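Local structure of dihydroorotase (Saccharomyces cerevisiae S288C, 6L0A) at residues Asn155-Leu167 with Ile176-Ile190. The protein catalyses the zinc-dependent, reversible interconversion of N-carbamoyl-L-aspartate and dihydroorotate, the third step of de novo pyrimidine biosynthesis. Residues are numbered along the deposited sequence; the frame is centred on the assembly and turned at random.
With ZN (zinc ion), chain L.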
loop_
_atom_site.group_PDB
_atom_site.type_symbol
_atom_site.label_atom_id
_atom_site.label_comp_id
_atom_site.label_asym_id
_atom_site.label_seq_id
_atom_site.Cartn_x
_atom_site.Cartn_y
_atom_site.Cartn_z
ATOM N N ASN C 155 10.029 -4.568 4.842
ATOM C CA ASN C 155 11.266 -5.272 5.155
ATOM C C ASN C 155 11.039 -6.666 5.733
ATOM O O ASN C 155 12.007 -7.306 6.158
ATOM C CB ASN C 155 12.157 -4.435 6.094
ATOM C CG ASN C 155 11.581 -4.268 7.496
ATOM O OD1 ASN C 155 10.478 -4.736 7.818
ATOM N ND2 ASN C 155 12.348 -3.598 8.354
ATOM N N ALA C 156 9.790 -7.161 5.760
ATOM C CA ALA C 156 9.531 -8.443 6.428
ATOM C C ALA C 156 10.207 -9.611 5.711
ATOM O O ALA C 156 10.598 -10.590 6.360
ATOM C CB ALA C 156 8.025 -8.682 6.551
ATOM N N GLU C 157 10.359 -9.526 4.383
ATOM C CA GLU C 157 11.054 -10.565 3.630
ATOM C C GLU C 157 12.559 -10.530 3.901
ATOM O O GLU C 157 13.171 -11.563 4.204
ATOM C CB GLU C 157 10.771 -10.398 2.136
ATOM C CG GLU C 157 11.520 -11.371 1.275
ATOM C CD GLU C 157 11.093 -11.292 -0.174
ATOM O OE1 GLU C 157 11.941 -10.982 -1.021
ATOM O OE2 GLU C 157 9.906 -11.526 -0.469
ATOM N N GLU C 158 13.167 -9.346 3.808
ATOM C CA GLU C 158 14.580 -9.209 4.162
ATOM C C GLU C 158 14.845 -9.700 5.581
ATOM O O GLU C 158 15.852 -10.378 5.835
ATOM C CB GLU C 158 15.008 -7.753 4.011
ATOM C CG GLU C 158 16.483 -7.489 4.225
ATOM C CD GLU C 158 16.812 -6.027 3.988
ATOM O OE1 GLU C 158 16.940 -5.272 4.976
ATOM O OE2 GLU C 158 16.903 -5.624 2.809
ATOM N N ALA C 159 13.938 -9.388 6.515
ATOM C CA ALA C 159 14.107 -9.809 7.905
ATOM C C ALA C 159 14.074 -11.328 8.060
ATOM O O ALA C 159 14.629 -11.854 9.027
ATOM C CB ALA C 159 13.027 -9.183 8.783
ATOM N N PHE C 160 13.430 -12.033 7.132
ATOM C CA PHE C 160 13.341 -13.486 7.167
ATOM C C PHE C 160 14.611 -14.173 6.674
ATOM O O PHE C 160 14.813 -15.358 6.969
ATOM C CB PHE C 160 12.156 -13.943 6.305
ATOM C CG PHE C 160 11.890 -15.421 6.362
ATOM C CD1 PHE C 160 11.037 -15.945 7.332
ATOM C CD2 PHE C 160 12.476 -16.287 5.446
ATOM C CE1 PHE C 160 10.778 -17.308 7.387
ATOM C CE2 PHE C 160 12.233 -17.649 5.505
ATOM C CZ PHE C 160 11.372 -18.156 6.474
ATOM N N LEU C 161 15.450 -13.470 5.913
ATOM C CA LEU C 161 16.565 -14.140 5.249
ATOM C C LEU C 161 17.523 -14.843 6.211
ATOM O O LEU C 161 17.978 -15.950 5.876
ATOM C CB LEU C 161 17.301 -13.135 4.353
ATOM C CG LEU C 161 16.483 -12.623 3.161
ATOM C CD1 LEU C 161 17.277 -11.588 2.370
ATOM C CD2 LEU C 161 16.067 -13.780 2.264
ATOM N N PRO C 162 17.856 -14.303 7.390
ATOM C CA PRO C 162 18.649 -15.110 8.344
ATOM C C PRO C 162 18.001 -16.442 8.697
ATOM O O PRO C 162 18.709 -17.451 8.827
ATOM C CB PRO C 162 18.761 -14.194 9.569
ATOM C CG PRO C 162 18.650 -12.812 9.015
ATOM C CD PRO C 162 17.676 -12.916 7.866
ATOM N N ALA C 163 16.672 -16.474 8.851
ATOM C CA ALA C 163 15.990 -17.732 9.147
ATOM C C ALA C 163 16.179 -18.739 8.020
ATOM O O ALA C 163 16.418 -19.926 8.273
ATOM C CB ALA C 163 14.501 -17.489 9.396
ATOM N N LEU C 164 16.067 -18.282 6.768
ATOM C CA LEU C 164 16.316 -19.157 5.625
ATOM C C LEU C 164 17.721 -19.744 5.685
ATOM O O LEU C 164 17.916 -20.950 5.476
ATOM C CB LEU C 164 16.128 -18.382 4.320
ATOM C CG LEU C 164 16.482 -19.126 3.035
ATOM C CD1 LEU C 164 15.613 -20.389 2.894
ATOM C CD2 LEU C 164 16.346 -18.215 1.813
ATOM N N LYS C 165 18.719 -18.899 5.947
ATOM C CA LYS C 165 20.093 -19.390 5.942
ATOM C C LYS C 165 20.317 -20.399 7.062
ATOM O O LYS C 165 21.001 -21.409 6.865
ATOM C CB LYS C 165 21.070 -18.219 6.052
ATOM C CG LYS C 165 21.219 -17.418 4.760
ATOM C CD LYS C 165 22.213 -16.277 4.959
ATOM C CE LYS C 165 21.725 -14.978 4.349
ATOM N NZ LYS C 165 22.678 -13.858 4.631
ATOM N N LYS C 166 19.734 -20.157 8.234
ATOM C CA LYS C 166 19.892 -21.096 9.341
ATOM C C LYS C 166 19.243 -22.441 9.027
ATOM O O LYS C 166 19.806 -23.495 9.348
ATOM C CB LYS C 166 19.311 -20.514 10.625
ATOM C CG LYS C 166 19.519 -21.422 11.841
ATOM C CD LYS C 166 19.063 -20.766 13.122
ATOM C CE LYS C 166 19.230 -21.709 14.316
ATOM N NZ LYS C 166 20.470 -22.539 14.195
ATOM N N LEU C 167 18.059 -22.430 8.404
ATOM C CA LEU C 167 17.415 -23.695 8.046
ATOM C C LEU C 167 18.245 -24.460 7.026
ATOM O O LEU C 167 18.382 -25.687 7.118
ATOM C CB LEU C 167 15.999 -23.447 7.501
ATOM C CG LEU C 167 14.922 -22.967 8.474
ATOM C CD1 LEU C 167 13.626 -22.649 7.710
ATOM C CD2 LEU C 167 14.657 -23.987 9.585
ATOM N N ILE C 176 14.689 -26.659 -0.224
ATOM C CA ILE C 176 13.964 -25.538 0.365
ATOM C C ILE C 176 13.692 -24.518 -0.728
ATOM O O ILE C 176 14.580 -24.197 -1.527
ATOM C CB ILE C 176 14.751 -24.885 1.519
ATOM C CG1 ILE C 176 15.013 -25.870 2.651
ATOM C CG2 ILE C 176 14.008 -23.665 2.069
ATOM C CD1 ILE C 176 15.953 -25.305 3.713
ATOM N N ILE C 177 12.475 -23.994 -0.763
ATOM C CA ILE C 177 12.132 -22.946 -1.710
ATOM C C ILE C 177 11.716 -21.702 -0.947
ATOM O O ILE C 177 10.815 -21.754 -0.102
ATOM C CB ILE C 177 11.012 -23.368 -2.676
ATOM C CG1 ILE C 177 11.420 -24.611 -3.469
ATOM C CG2 ILE C 177 10.698 -22.208 -3.634
ATOM C CD1 ILE C 177 10.341 -25.107 -4.407
ATOM N N LEU C 178 12.358 -20.588 -1.260
ATOM C CA LEU C 178 11.859 -19.283 -0.840
ATOM C C LEU C 178 10.797 -18.881 -1.856
ATOM O O LEU C 178 11.113 -18.433 -2.958
ATOM C CB LEU C 178 13.000 -18.274 -0.765
ATOM C CG LEU C 178 12.658 -16.897 -0.178
ATOM C CD1 LEU C 178 12.082 -16.984 1.234
ATOM C CD2 LEU C 178 13.878 -15.988 -0.206
ATOM N N GLU C 179 9.529 -19.081 -1.497
ATOM C CA GLU C 179 8.438 -18.856 -2.429
ATOM C C GLU C 179 8.271 -17.366 -2.723
ATOM O O GLU C 179 8.602 -16.508 -1.905
ATOM C CB GLU C 179 7.130 -19.422 -1.863
ATOM C CG GLU C 179 7.141 -20.942 -1.645
ATOM C CD GLU C 179 7.143 -21.716 -2.952
ATOM O OE1 GLU C 179 6.741 -21.130 -3.976
ATOM O OE2 GLU C 179 7.534 -22.912 -2.967
ATOM N N HIS C 180 7.732 -17.077 -3.909
ATOM C CA HIS C 180 7.417 -15.726 -4.381
ATOM C C HIS C 180 8.316 -14.628 -3.824
ATOM O O HIS C 180 7.855 -13.771 -3.052
ATOM C CB HIS C 180 5.935 -15.394 -4.098
ATOM C CG HIS C 180 5.433 -15.813 -2.746
ATOM N ND1 HIS C 180 6.078 -15.493 -1.569
ATOM C CD2 HIS C 180 4.319 -16.498 -2.389
ATOM C CE1 HIS C 180 5.394 -15.984 -0.548
ATOM N NE2 HIS C 180 4.322 -16.598 -1.018
ATOM N N CYS C 181 9.592 -14.635 -4.220
ATOM C CA CYS C 181 10.513 -13.582 -3.798
ATOM C C CYS C 181 10.057 -12.233 -4.319
ATOM O O CYS C 181 9.581 -12.113 -5.459
ATOM C CB CYS C 181 11.935 -13.847 -4.293
ATOM S SG CYS C 181 12.777 -15.156 -3.410
ATOM N N THR C 182 10.251 -11.197 -3.500
ATOM C CA THR C 182 9.831 -9.867 -3.904
ATOM C C THR C 182 10.897 -8.797 -3.767
ATOM O O THR C 182 10.638 -7.661 -4.158
ATOM C CB THR C 182 8.604 -9.432 -3.097
ATOM O OG1 THR C 182 8.937 -9.464 -1.701
ATOM C CG2 THR C 182 7.443 -10.348 -3.380
ATOM N N SER C 183 12.069 -9.108 -3.211
ATOM C CA SER C 183 13.053 -8.081 -2.896
ATOM C C SER C 183 14.398 -8.394 -3.531
ATOM O O SER C 183 14.768 -9.560 -3.707
ATOM C CB SER C 183 13.231 -7.937 -1.386
ATOM O OG SER C 183 13.848 -9.086 -0.838
ATOM N N GLU C 184 15.129 -7.332 -3.881
ATOM C CA GLU C 184 16.504 -7.504 -4.338
ATOM C C GLU C 184 17.333 -8.232 -3.297
ATOM O O GLU C 184 18.190 -9.060 -3.643
ATOM C CB GLU C 184 17.135 -6.148 -4.663
ATOM C CG GLU C 184 18.584 -6.286 -5.081
ATOM C CD GLU C 184 19.256 -4.967 -5.387
ATOM O OE1 GLU C 184 19.122 -4.029 -4.577
ATOM O OE2 GLU C 184 19.909 -4.875 -6.446
ATOM N N SER C 185 17.096 -7.936 -2.014
ATOM C CA SER C 185 17.842 -8.604 -0.955
ATOM C C SER C 185 17.674 -10.112 -1.037
ATOM O O SER C 185 18.647 -10.860 -0.887
ATOM C CB SER C 185 17.398 -8.094 0.418
ATOM O OG SER C 185 17.855 -6.774 0.626
ATOM N N ALA C 186 16.441 -10.580 -1.269
ATOM C CA ALA C 186 16.214 -12.017 -1.358
ATOM C C ALA C 186 16.902 -12.609 -2.578
ATOM O O ALA C 186 17.479 -13.701 -2.493
ATOM C CB ALA C 186 14.718 -12.324 -1.395
ATOM N N ILE C 187 16.844 -11.914 -3.723
ATOM C CA ILE C 187 17.503 -12.412 -4.933
ATOM C C ILE C 187 18.997 -12.599 -4.684
ATOM O O ILE C 187 19.580 -13.635 -5.036
ATOM C CB ILE C 187 17.249 -11.466 -6.121
ATOM C CG1 ILE C 187 15.768 -11.452 -6.518
ATOM C CG2 ILE C 187 18.093 -11.876 -7.327
ATOM C CD1 ILE C 187 15.141 -12.843 -6.634
ATOM N N LYS C 188 19.638 -11.600 -4.069
ATOM C CA LYS C 188 21.064 -11.707 -3.761
ATOM C C LYS C 188 21.352 -12.901 -2.863
ATOM O O LYS C 188 22.365 -13.588 -3.034
ATOM C CB LYS C 188 21.560 -10.436 -3.079
ATOM C CG LYS C 188 21.736 -9.247 -3.971
ATOM C CD LYS C 188 22.547 -8.215 -3.206
ATOM C CE LYS C 188 22.445 -6.862 -3.824
ATOM N NZ LYS C 188 23.226 -5.885 -3.018
ATOM N N THR C 189 20.489 -13.152 -1.881
ATOM C CA THR C 189 20.733 -14.263 -0.968
ATOM C C THR C 189 20.588 -15.608 -1.676
ATOM O O THR C 189 21.425 -16.502 -1.484
ATOM C CB THR C 189 19.796 -14.164 0.234
ATOM O OG1 THR C 189 20.207 -13.058 1.045
ATOM C CG2 THR C 189 19.841 -15.448 1.083
ATOM N N ILE C 190 19.551 -15.765 -2.513
ATOM C CA ILE C 190 19.408 -16.998 -3.291
ATOM C C ILE C 190 20.600 -17.172 -4.224
ATOM O O ILE C 190 21.105 -18.284 -4.415
ATOM C CB ILE C 190 18.080 -17.000 -4.072
ATOM C CG1 ILE C 190 16.894 -16.898 -3.110
ATOM C CG2 ILE C 190 17.957 -18.256 -4.953
ATOM C CD1 ILE C 190 16.789 -18.074 -2.162
HETATM ZN ZN ZN L . 2.471 -16.558 0.051
#
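Leu164 fills the hollow between strand 175-178 and helix 184-193. Leu164 CD1 lies 3.7 Å from Ile176 CG2. Leu164 CD2 points into the notch formed by Leu178 CD2 and Ile190 CD1. One turn earlier, Leu161 spreads its two methyls over the strand and helix 184-193. The Leu161 and Leu178 side chains cross at about a right angle, and Leu161 CD2 rests beside Ala186. Leu161 CD1 settles onto the helix, 3.5 Å from Thr189 OG1. Leu178 CD2 is the bump between the two leucines, while its CD1 meets the Phe160 ring obliquely. At the far end Ile176 CD1 sits against Leu167.

The other end is polar. Glu157 has CG anti to its backbone N (chi1 176°) and an extended chain, which carries the buried carboxylate into the loop before helix 184-193. Glu157 OE1 takes Thr182 N on its syn side at 3.0 Å and Ser183 OG at 2.7 Å, on the anti side but tilted out of the carboxylate plane. Thr182 OG1 reaches Glu157 OE2 from above that plane, 52° out of it, at 2.6 Å. Ser183 OG accepts from Ala186 N as the N-cap of the helix, and the carboxylate probably helps to hold the serine in its capping position. Nearer solvent, Ser185 OG donates to Glu158 OE2 at 2.6 Å.

The loop gripped by Glu157 follows His180, whose NE2 binds a zinc ion shared with His137. Helix 156-170 runs antiparallel to strand 175-178 in a beta-alpha-beta unit with strand 133-136, as in the TIM-barrel amidohydrolases. Helix 184-193 lies alongside helix 156-170, the segment axes 9.1 Å apart and 23° from parallel. Leu136 of strand 133-136 touches Leu164, Leu167 and Ile176, strand 205-209 meets Ile190, and helix 236-246 packs against Ile187.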